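Local coordinates for protein diguanylate cyclase/phosphodiesterase (Caldicellulosiruptor saccharolyticus, PDB 3MTK) that probably acts in cyclic-di-GMP turnover as a cyclic-guanylate-specific phosphodiesterase, of which this chain is the GGDEF (diguanylate cyclase-type) domain, at residues Pro16-Leu21 with Asn139-Cys144. Sequence-based numbering, arbitrary orientation.
Sequences PNKNSL and NLMRRC
The first turn of helix 18-30 faces the N-terminal part of helix 137-154 at a distance that only side chains span, with the CA atoms of Leu-21 and Met-141 9.4 Å apart. No hydrogen bond joins the two segments. Met-141, modelled as selenomethionine, carries the contact from its side. Its CB points toward the other helix, and its chain runs out extended before bending at the selenium (chi3 61°). This bend sets the terminal CE methyl against both Leu-21 and Lys-18. Leu-21 meets Met-141 tip to tip. Its CD2 lies 3.6 Å from CE of Met-141, and the selenium SE of Met-141 is 3.9 Å from the same CD2 of Leu-21. The CG of Leu-21 stands anti to the backbone N (chi1 169°), which sends the branched end out toward the methionine.

Lys-18, one turn earlier, uses its aliphatic chain. Its CG, CD and CE each lie 3.7 Å from CE of Met-141, so the methyl rests beside the bent chain. The two side chains cross at a slant. Leu-21 is buried and Lys-18 is exposed, so the contact lies at the border of the interior.

Both helices, 118 residues apart at the closest ends of these segments, pack on the central mixed beta-sheet of the GGDEF domain. Leu-21 also touches Phe-81 and Ile-83 of strand 79-84 and Leu-39 of strand 37-44. Met-141 reaches Phe-41 of that second strand, and also Ile-22 and Leu-25 further along helix 18-30. Lys-18 also lies on Ile-83, the same strand residue that Leu-21 touches.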
# COMPACT_ATOMS: atom_id res chain seq x y z
N PRO A 16 -2.82 4.53 9.82
CA PRO A 16 -3.01 5.96 9.57
C PRO A 16 -3.59 6.09 8.15
O PRO A 16 -3.29 5.26 7.28
CB PRO A 16 -1.60 6.53 9.72
CG PRO A 16 -0.69 5.35 9.51
CD PRO A 16 -1.42 4.21 10.14
N ASN A 17 -4.41 7.11 7.91
CA ASN A 17 -5.04 7.27 6.59
C ASN A 17 -4.26 8.14 5.61
O ASN A 17 -3.05 8.35 5.77
CB ASN A 17 -6.45 7.82 6.76
CG ASN A 17 -6.48 9.20 7.38
OD1 ASN A 17 -7.55 9.72 7.71
ND2 ASN A 17 -5.32 9.80 7.53
N LYS A 18 -4.94 8.65 4.59
CA LYS A 18 -4.27 9.46 3.59
C LYS A 18 -3.81 10.84 4.10
O LYS A 18 -2.84 11.39 3.60
CB LYS A 18 -5.15 9.62 2.34
CG LYS A 18 -4.43 10.31 1.21
CD LYS A 18 -5.30 10.52 -0.01
CE LYS A 18 -5.53 9.23 -0.79
NZ LYS A 18 -6.06 9.49 -2.17
N ASN A 19 -4.50 11.38 5.09
CA ASN A 19 -4.09 12.68 5.64
C ASN A 19 -2.75 12.51 6.36
O ASN A 19 -1.83 13.34 6.21
CB ASN A 19 -5.14 13.20 6.63
CG ASN A 19 -6.41 13.64 5.94
OD1 ASN A 19 -6.38 14.20 4.85
ND2 ASN A 19 -7.55 13.40 6.59
N SER A 20 -2.64 11.44 7.14
CA SER A 20 -1.42 11.14 7.86
C SER A 20 -0.30 10.88 6.87
O SER A 20 0.84 11.26 7.10
CB SER A 20 -1.63 9.93 8.76
OG SER A 20 -2.73 10.16 9.63
N LEU A 21 -0.63 10.23 5.75
CA LEU A 21 0.36 9.95 4.72
C LEU A 21 0.92 11.27 4.21
O LEU A 21 2.12 11.40 3.97
CB LEU A 21 -0.26 9.18 3.54
CG LEU A 21 0.63 9.08 2.28
CD1 LEU A 21 1.92 8.37 2.65
CD2 LEU A 21 -0.09 8.31 1.18
N ASN A 139 2.02 15.63 -5.78
CA ASN A 139 2.74 15.19 -6.97
C ASN A 139 3.35 13.79 -6.85
O ASN A 139 3.41 13.05 -7.83
CB ASN A 139 3.83 16.19 -7.34
CG ASN A 139 3.27 17.55 -7.70
OD1 ASN A 139 2.54 18.16 -6.91
ND2 ASN A 139 3.61 18.04 -8.89
N LEU A 140 3.81 13.44 -5.66
CA LEU A 140 4.40 12.13 -5.41
C LEU A 140 3.31 11.08 -5.42
O LEU A 140 3.45 10.01 -6.02
CB LEU A 140 5.08 12.10 -4.04
CG LEU A 140 6.50 12.65 -3.94
CD1 LEU A 140 6.78 13.09 -2.50
CD2 LEU A 140 7.50 11.59 -4.39
N MSE A 141 2.22 11.38 -4.73
CA MSE A 141 1.09 10.48 -4.66
C MSE A 141 0.52 10.30 -6.05
O MSE A 141 0.04 9.22 -6.40
CB MSE A 141 0.04 11.03 -3.71
CG MSE A 141 0.54 11.06 -2.31
SE MSE A 141 -0.88 11.42 -1.10
CE MSE A 141 -1.98 9.86 -1.47
N ARG A 142 0.57 11.36 -6.85
CA ARG A 142 0.08 11.28 -8.22
C ARG A 142 1.01 10.34 -8.97
O ARG A 142 0.56 9.44 -9.68
CB ARG A 142 0.10 12.66 -8.87
CG ARG A 142 -0.96 13.58 -8.33
CD ARG A 142 -0.86 14.96 -8.97
NE ARG A 142 -2.09 15.71 -8.76
CZ ARG A 142 -2.25 16.99 -9.07
NH1 ARG A 142 -1.25 17.68 -9.60
NH2 ARG A 142 -3.41 17.59 -8.85
N ARG A 143 2.31 10.52 -8.79
CA ARG A 143 3.27 9.67 -9.48
C ARG A 143 3.10 8.19 -9.16
O ARG A 143 3.26 7.34 -10.03
CB ARG A 143 4.68 10.09 -9.14
CG ARG A 143 5.70 9.38 -10.01
CD ARG A 143 7.05 9.97 -9.75
NE ARG A 143 7.01 11.42 -9.87
CZ ARG A 143 7.95 12.22 -9.38
NH1 ARG A 143 8.98 11.70 -8.73
NH2 ARG A 143 7.84 13.53 -9.53
N CYS A 144 2.79 7.88 -7.90
CA CYS A 144 2.59 6.50 -7.50
C CYS A 144 1.35 5.97 -8.16
O CYS A 144 1.31 4.83 -8.63
CB CYS A 144 2.42 6.40 -5.99
SG CYS A 144 3.84 5.70 -5.20